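PDB 1WY2: Xaa-Pro dipeptidase from Pyrococcus horikoshii, which probably splits dipeptides that carry proline at the C-terminal position, as a dimeric metallopeptidase working with two metal ions per subunit. Local coordinates for residues Tyr32-Ala37 against Asp119-Met124; Glu152-Gly157 against Asp207-Asp212. All coordinates share one frame; numbering follows the deposited sequence.

How the contacts relate
Contact 1 and contact 2 belong to different parts of the subunit, with centres about 39 Å apart and nearest atoms about 22 Å apart, on opposite sides of the chain's centre. Contact 1 packs helix 28-35 against helix 118-125 in the creatinase/prolidase N-terminal domain. Contact 2 sets the end of helix 130-153 against strand 208-217 in the M24 metallopeptidase domain. They lie in series along the chain: contact 1 is complete before contact 2 begins, and helix 130-153 is the next helix after 118-125. The two are thus separate packing sites, of which contact 2 alone includes a metal ligand, D212, while contact 1 is remote from the annotated sites.

Contact 1. Residues Tyr32-Ala37 against Asp119-Met124; sequences YYISGA and DVIRDM
Y33 and M124 make the larger part of this helix-to-helix packing, in which helix 28-35 meets helix 118-125 within the creatinase/prolidase N-terminal domain. The tyrosine ring approaches M124 obliquely: Y33 CE2 lies 3.8 Å from M124 CB, and Y33 OH passes 3.6 Å from the same carbon. The phenol gets there because CG of Y33 stands anti to its backbone nitrogen (chi1 -173°), which carries the ring out toward the other helix. A second, looser touch joins the ends of two isoleucines, with I34 CD1 and I121 CD1 4.4 Å apart. All four residues are buried, yet the backbones stay well separated, since the CA atoms of Y33 and I121, the nearest pair, are 9.5 Å apart.

Further out, I34 and I121 both touch I25 of strand 22-25, so both helices pack on the same strand of the mixed sheet. K7 adds a cation-pi contact to the Y33 ring and a hydrogen bond to the Y33 carbonyl. Helix 28-35 ends in an ST turn that starts at S35 and spans G36, whose phi is positive (88°): A37 N donates to S35 OG over 3.1 Å.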
loop_
_atom_site.group_PDB
_atom_site.type_symbol
_atom_site.label_atom_id
_atom_site.label_comp_id
_atom_site.label_asym_id
_atom_site.label_seq_id
_atom_site.Cartn_x
_atom_site.Cartn_y
_atom_site.Cartn_z
ATOM N N TYR A 32 -15.272 -3.433 -0.086
ATOM C CA TYR A 32 -15.909 -2.507 0.843
ATOM C C TYR A 32 -17.069 -1.787 0.167
ATOM O O TYR A 32 -18.155 -1.646 0.739
ATOM C CB TYR A 32 -14.906 -1.461 1.342
ATOM C CG TYR A 32 -15.561 -0.410 2.210
ATOM C CD1 TYR A 32 -15.989 -0.719 3.500
ATOM C CD2 TYR A 32 -15.829 0.867 1.714
ATOM C CE1 TYR A 32 -16.674 0.213 4.273
ATOM C CE2 TYR A 32 -16.518 1.810 2.483
ATOM C CZ TYR A 32 -16.937 1.472 3.759
ATOM O OH TYR A 32 -17.640 2.385 4.519
ATOM N N TYR A 33 -16.833 -1.330 -1.057
ATOM C CA TYR A 33 -17.852 -0.605 -1.804
ATOM C C TYR A 33 -19.138 -1.409 -1.939
ATOM O O TYR A 33 -20.234 -0.887 -1.755
ATOM C CB TYR A 33 -17.336 -0.262 -3.201
ATOM C CG TYR A 33 -18.256 0.645 -3.990
ATOM C CD1 TYR A 33 -18.391 1.993 -3.656
ATOM C CD2 TYR A 33 -18.980 0.160 -5.079
ATOM C CE1 TYR A 33 -19.223 2.839 -4.393
ATOM C CE2 TYR A 33 -19.813 0.995 -5.821
ATOM C CZ TYR A 33 -19.930 2.332 -5.473
ATOM O OH TYR A 33 -20.757 3.159 -6.200
ATOM N N ILE A 34 -18.992 -2.691 -2.250
ATOM C CA ILE A 34 -20.140 -3.564 -2.458
ATOM C C ILE A 34 -20.764 -4.185 -1.204
ATOM O O ILE A 34 -21.988 -4.263 -1.103
ATOM C CB ILE A 34 -19.761 -4.693 -3.443
ATOM C CG1 ILE A 34 -19.335 -4.079 -4.778
ATOM C CG2 ILE A 34 -20.935 -5.643 -3.652
ATOM C CD1 ILE A 34 -18.704 -5.071 -5.734
ATOM N N SER A 35 -19.939 -4.604 -0.247
ATOM C CA SER A 35 -20.453 -5.258 0.961
ATOM C C SER A 35 -20.404 -4.439 2.245
ATOM O O SER A 35 -21.157 -4.708 3.186
ATOM C CB SER A 35 -19.693 -6.563 1.202
ATOM O OG SER A 35 -18.392 -6.295 1.702
ATOM N N GLY A 36 -19.520 -3.449 2.292
ATOM C CA GLY A 36 -19.393 -2.639 3.492
ATOM C C GLY A 36 -18.400 -3.257 4.463
ATOM O O GLY A 36 -18.113 -2.693 5.523
ATOM N N ALA A 37 -17.871 -4.420 4.097
ATOM C CA ALA A 37 -16.896 -5.135 4.922
ATOM C C ALA A 37 -15.464 -4.781 4.517
ATOM O O ALA A 37 -15.204 -4.421 3.368
ATOM C CB ALA A 37 -17.111 -6.637 4.789
ATOM N N ASP A 119 -15.615 -2.092 -16.315
ATOM C CA ASP A 119 -16.584 -1.094 -16.776
ATOM C C ASP A 119 -17.742 -0.822 -15.817
ATOM O O ASP A 119 -18.131 0.336 -15.618
ATOM C CB ASP A 119 -17.158 -1.499 -18.137
ATOM C CG ASP A 119 -16.204 -1.221 -19.289
ATOM O OD1 ASP A 119 -15.061 -0.779 -19.039
ATOM O OD2 ASP A 119 -16.603 -1.449 -20.450
ATOM N N VAL A 120 -18.314 -1.876 -15.239
ATOM C CA VAL A 120 -19.438 -1.679 -14.330
ATOM C C VAL A 120 -18.972 -1.161 -12.975
ATOM O O VAL A 120 -19.660 -0.357 -12.345
ATOM C CB VAL A 120 -20.288 -2.975 -14.170
ATOM C CG1 VAL A 120 -19.489 -4.072 -13.489
ATOM C CG2 VAL A 120 -21.568 -2.659 -13.404
ATOM N N ILE A 121 -17.799 -1.601 -12.530
ATOM C CA ILE A 121 -17.266 -1.126 -11.259
ATOM C C ILE A 121 -16.992 0.367 -11.418
ATOM O O ILE A 121 -17.330 1.172 -10.550
ATOM C CB ILE A 121 -15.954 -1.854 -10.886
ATOM C CG1 ILE A 121 -16.230 -3.348 -10.685
ATOM C CG2 ILE A 121 -15.362 -1.245 -9.619
ATOM C CD1 ILE A 121 -17.286 -3.649 -9.639
ATOM N N ARG A 122 -16.387 0.729 -12.543
ATOM C CA ARG A 122 -16.083 2.127 -12.839
ATOM C C ARG A 122 -17.351 2.973 -12.915
ATOM O O ARG A 122 -17.447 4.028 -12.295
ATOM C CB ARG A 122 -15.339 2.237 -14.173
ATOM C CG ARG A 122 -15.149 3.667 -14.672
ATOM C CD ARG A 122 -14.854 3.666 -16.163
ATOM N NE ARG A 122 -15.977 3.109 -16.914
ATOM C CZ ARG A 122 -15.948 2.834 -18.214
ATOM N NH1 ARG A 122 -14.847 3.059 -18.918
ATOM N NH2 ARG A 122 -17.024 2.338 -18.811
ATOM N N ASP A 123 -18.326 2.509 -13.689
ATOM C CA ASP A 123 -19.565 3.254 -13.847
ATOM C C ASP A 123 -20.235 3.581 -12.515
ATOM O O ASP A 123 -20.869 4.625 -12.380
ATOM C CB ASP A 123 -20.528 2.496 -14.769
ATOM C CG ASP A 123 -20.106 2.559 -16.234
ATOM O OD1 ASP A 123 -19.085 3.214 -16.542
ATOM O OD2 ASP A 123 -20.794 1.953 -17.082
ATOM N N MET A 124 -20.092 2.695 -11.535
ATOM C CA MET A 124 -20.675 2.937 -10.220
ATOM C C MET A 124 -19.825 3.882 -9.376
ATOM O O MET A 124 -20.310 4.913 -8.909
ATOM C CB MET A 124 -20.855 1.624 -9.453
ATOM C CG MET A 124 -21.907 0.690 -10.031
ATOM S SD MET A 124 -22.253 -0.680 -8.903
ATOM C CE MET A 124 -20.749 -1.648 -9.090
#

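Contact 2. Residues Glu152-Gly157 against Asp207-Asp212. With ZN (zinc ion), chain D.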
loop_
_atom_site.group_PDB
_atom_site.type_symbol
_atom_site.label_atom_id
_atom_site.label_comp_id
_atom_site.label_asym_id
_atom_site.label_seq_id
_atom_site.Cartn_x
_atom_site.Cartn_y
_atom_site.Cartn_z
ATOM N N GLU A 152 3.038 26.601 8.477
ATOM C CA GLU A 152 3.465 27.210 9.730
ATOM C C GLU A 152 4.731 26.549 10.277
ATOM O O GLU A 152 5.556 27.202 10.919
ATOM C CB GLU A 152 2.337 27.103 10.761
ATOM C CG GLU A 152 2.498 27.999 11.979
ATOM C CD GLU A 152 2.481 29.472 11.620
ATOM O OE1 GLU A 152 1.622 29.877 10.805
ATOM O OE2 GLU A 152 3.319 30.228 12.157
ATOM N N GLU A 153 4.884 25.256 10.009
ATOM C CA GLU A 153 6.032 24.495 10.490
ATOM C C GLU A 153 7.277 24.648 9.625
ATOM O O GLU A 153 8.399 24.468 10.100
ATOM C CB GLU A 153 5.668 23.014 10.581
ATOM C CG GLU A 153 6.781 22.130 11.117
ATOM C CD GLU A 153 7.181 22.494 12.533
ATOM O OE1 GLU A 153 6.287 22.563 13.401
ATOM O OE2 GLU A 153 8.389 22.704 12.777
ATOM N N ILE A 154 7.077 24.977 8.356
ATOM C CA ILE A 154 8.192 25.129 7.436
ATOM C C ILE A 154 8.969 26.425 7.640
ATOM O O ILE A 154 8.424 27.524 7.524
ATOM C CB ILE A 154 7.702 25.039 5.976
ATOM C CG1 ILE A 154 7.287 23.596 5.672
ATOM C CG2 ILE A 154 8.790 25.509 5.020
ATOM C CD1 ILE A 154 6.571 23.419 4.352
ATOM N N THR A 155 10.249 26.273 7.961
ATOM C CA THR A 155 11.154 27.396 8.174
ATOM C C THR A 155 12.560 26.902 7.859
ATOM O O THR A 155 12.811 25.697 7.847
ATOM C CB THR A 155 11.126 27.891 9.640
ATOM O OG1 THR A 155 11.457 26.808 10.515
ATOM C CG2 THR A 155 9.752 28.432 10.001
ATOM N N GLU A 156 13.476 27.826 7.597
ATOM C CA GLU A 156 14.845 27.440 7.289
ATOM C C GLU A 156 15.400 26.581 8.420
ATOM O O GLU A 156 15.198 26.885 9.597
ATOM C CB GLU A 156 15.710 28.689 7.090
ATOM C CG GLU A 156 15.758 29.615 8.292
ATOM C CD GLU A 156 16.121 31.039 7.913
ATOM O OE1 GLU A 156 15.327 31.677 7.190
ATOM O OE2 GLU A 156 17.195 31.520 8.330
ATOM N N GLY A 157 16.079 25.496 8.057
ATOM C CA GLY A 157 16.660 24.610 9.051
ATOM C C GLY A 157 15.859 23.350 9.326
ATOM O O GLY A 157 16.414 22.334 9.747
ATOM N N ASP A 207 14.009 28.732 -0.634
ATOM C CA ASP A 207 13.549 27.463 -1.194
ATOM C C ASP A 207 12.088 27.458 -1.619
ATOM O O ASP A 207 11.229 27.985 -0.914
ATOM C CB ASP A 207 13.691 26.338 -0.159
ATOM C CG ASP A 207 15.030 25.642 -0.206
ATOM O OD1 ASP A 207 15.921 26.076 -0.968
ATOM O OD2 ASP A 207 15.183 24.644 0.537
ATOM N N LEU A 208 11.812 26.864 -2.776
ATOM C CA LEU A 208 10.435 26.676 -3.211
ATOM C C LEU A 208 10.135 25.383 -2.456
ATOM O O LEU A 208 11.009 24.519 -2.354
ATOM C CB LEU A 208 10.352 26.389 -4.714
ATOM C CG LEU A 208 10.081 27.551 -5.669
ATOM C CD1 LEU A 208 10.363 27.113 -7.094
ATOM C CD2 LEU A 208 8.634 28.012 -5.521
ATOM N N VAL A 209 8.933 25.246 -1.909
ATOM C CA VAL A 209 8.589 24.024 -1.190
ATOM C C VAL A 209 7.221 23.545 -1.648
ATOM O O VAL A 209 6.221 24.252 -1.497
ATOM C CB VAL A 209 8.545 24.240 0.342
ATOM C CG1 VAL A 209 8.364 22.892 1.050
ATOM C CG2 VAL A 209 9.825 24.924 0.815
ATOM N N VAL A 210 7.189 22.352 -2.231
ATOM C CA VAL A 210 5.942 21.764 -2.699
ATOM C C VAL A 210 5.425 20.868 -1.578
ATOM O O VAL A 210 6.161 20.028 -1.057
ATOM C CB VAL A 210 6.164 20.923 -3.982
ATOM C CG1 VAL A 210 4.854 20.261 -4.415
ATOM C CG2 VAL A 210 6.695 21.811 -5.099
ATOM N N ILE A 211 4.164 21.071 -1.207
ATOM C CA ILE A 211 3.514 20.307 -0.142
ATOM C C ILE A 211 2.324 19.567 -0.748
ATOM O O ILE A 211 1.307 20.179 -1.069
ATOM C CB ILE A 211 3.003 21.256 0.966
ATOM C CG1 ILE A 211 4.153 22.141 1.462
ATOM C CG2 ILE A 211 2.416 20.450 2.123
ATOM C CD1 ILE A 211 3.695 23.369 2.231
ATOM N N ASP A 212 2.459 18.254 -0.909
ATOM C CA ASP A 212 1.403 17.424 -1.490
ATOM C C ASP A 212 1.065 16.354 -0.454
ATOM O O ASP A 212 1.906 15.526 -0.101
ATOM C CB ASP A 212 1.912 16.776 -2.787
ATOM C CG ASP A 212 0.802 16.163 -3.630
ATOM O OD1 ASP A 212 -0.285 15.856 -3.096
ATOM O OD2 ASP A 212 1.035 15.969 -4.843
HETATM ZN ZN ZN D . -1.544 15.348 -4.577
#
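I154 touches both V209 and I211, and apolar contact accounts for everything that passes directly between the two segments. A single methyl does the work on one side: I154 CD1 sits 3.6 Å from I211 CD1 and 3.8 Å from V209 CG1. The two isoleucines meet end-on, methyl to methyl, while the I154 and V209 side chains run antiparallel alongside each other. With CD1 anti to CA (chi2 170°) the I154 chain is fully extended, and its terminal methyl reaches both partners. I211 also offers its CG1, 4.0 Å from that methyl.

Backbone geometry is consistent with this pairing. I154 is the first residue to leave helical geometry after helix 130-153, its psi opening to 119°, and its CB faces the strand. V209 and I211, two residues apart, direct their CB atoms to this same side, while that of V210 points away. Strand 208-217 runs between strands 184-187 and 220-229 in the antiparallel sheet of the M24 domain, the pita-bread fold of this peptidase family: V210 is hydrogen-bonded through its backbone to A186, and V209 to I228.

Metal coordination begins at the next residue after I211. D212 OD1 binds zinc at 2.0 Å, and D212 OD2 lies farther from the ion, at 2.7 Å. D223 and E330 are the other protein ligands of this zinc, in a position assigned to cobalt in the active enzyme, and R328 forms a salt bridge with D212 OD2.

Ionic and polar links flank the apolar cluster at the other end. E156 OE1 forms a salt bridge with R205 NE, and D207 OD2 forms one with K201 NZ and accepts a hydrogen bond from the backbone nitrogen of E204.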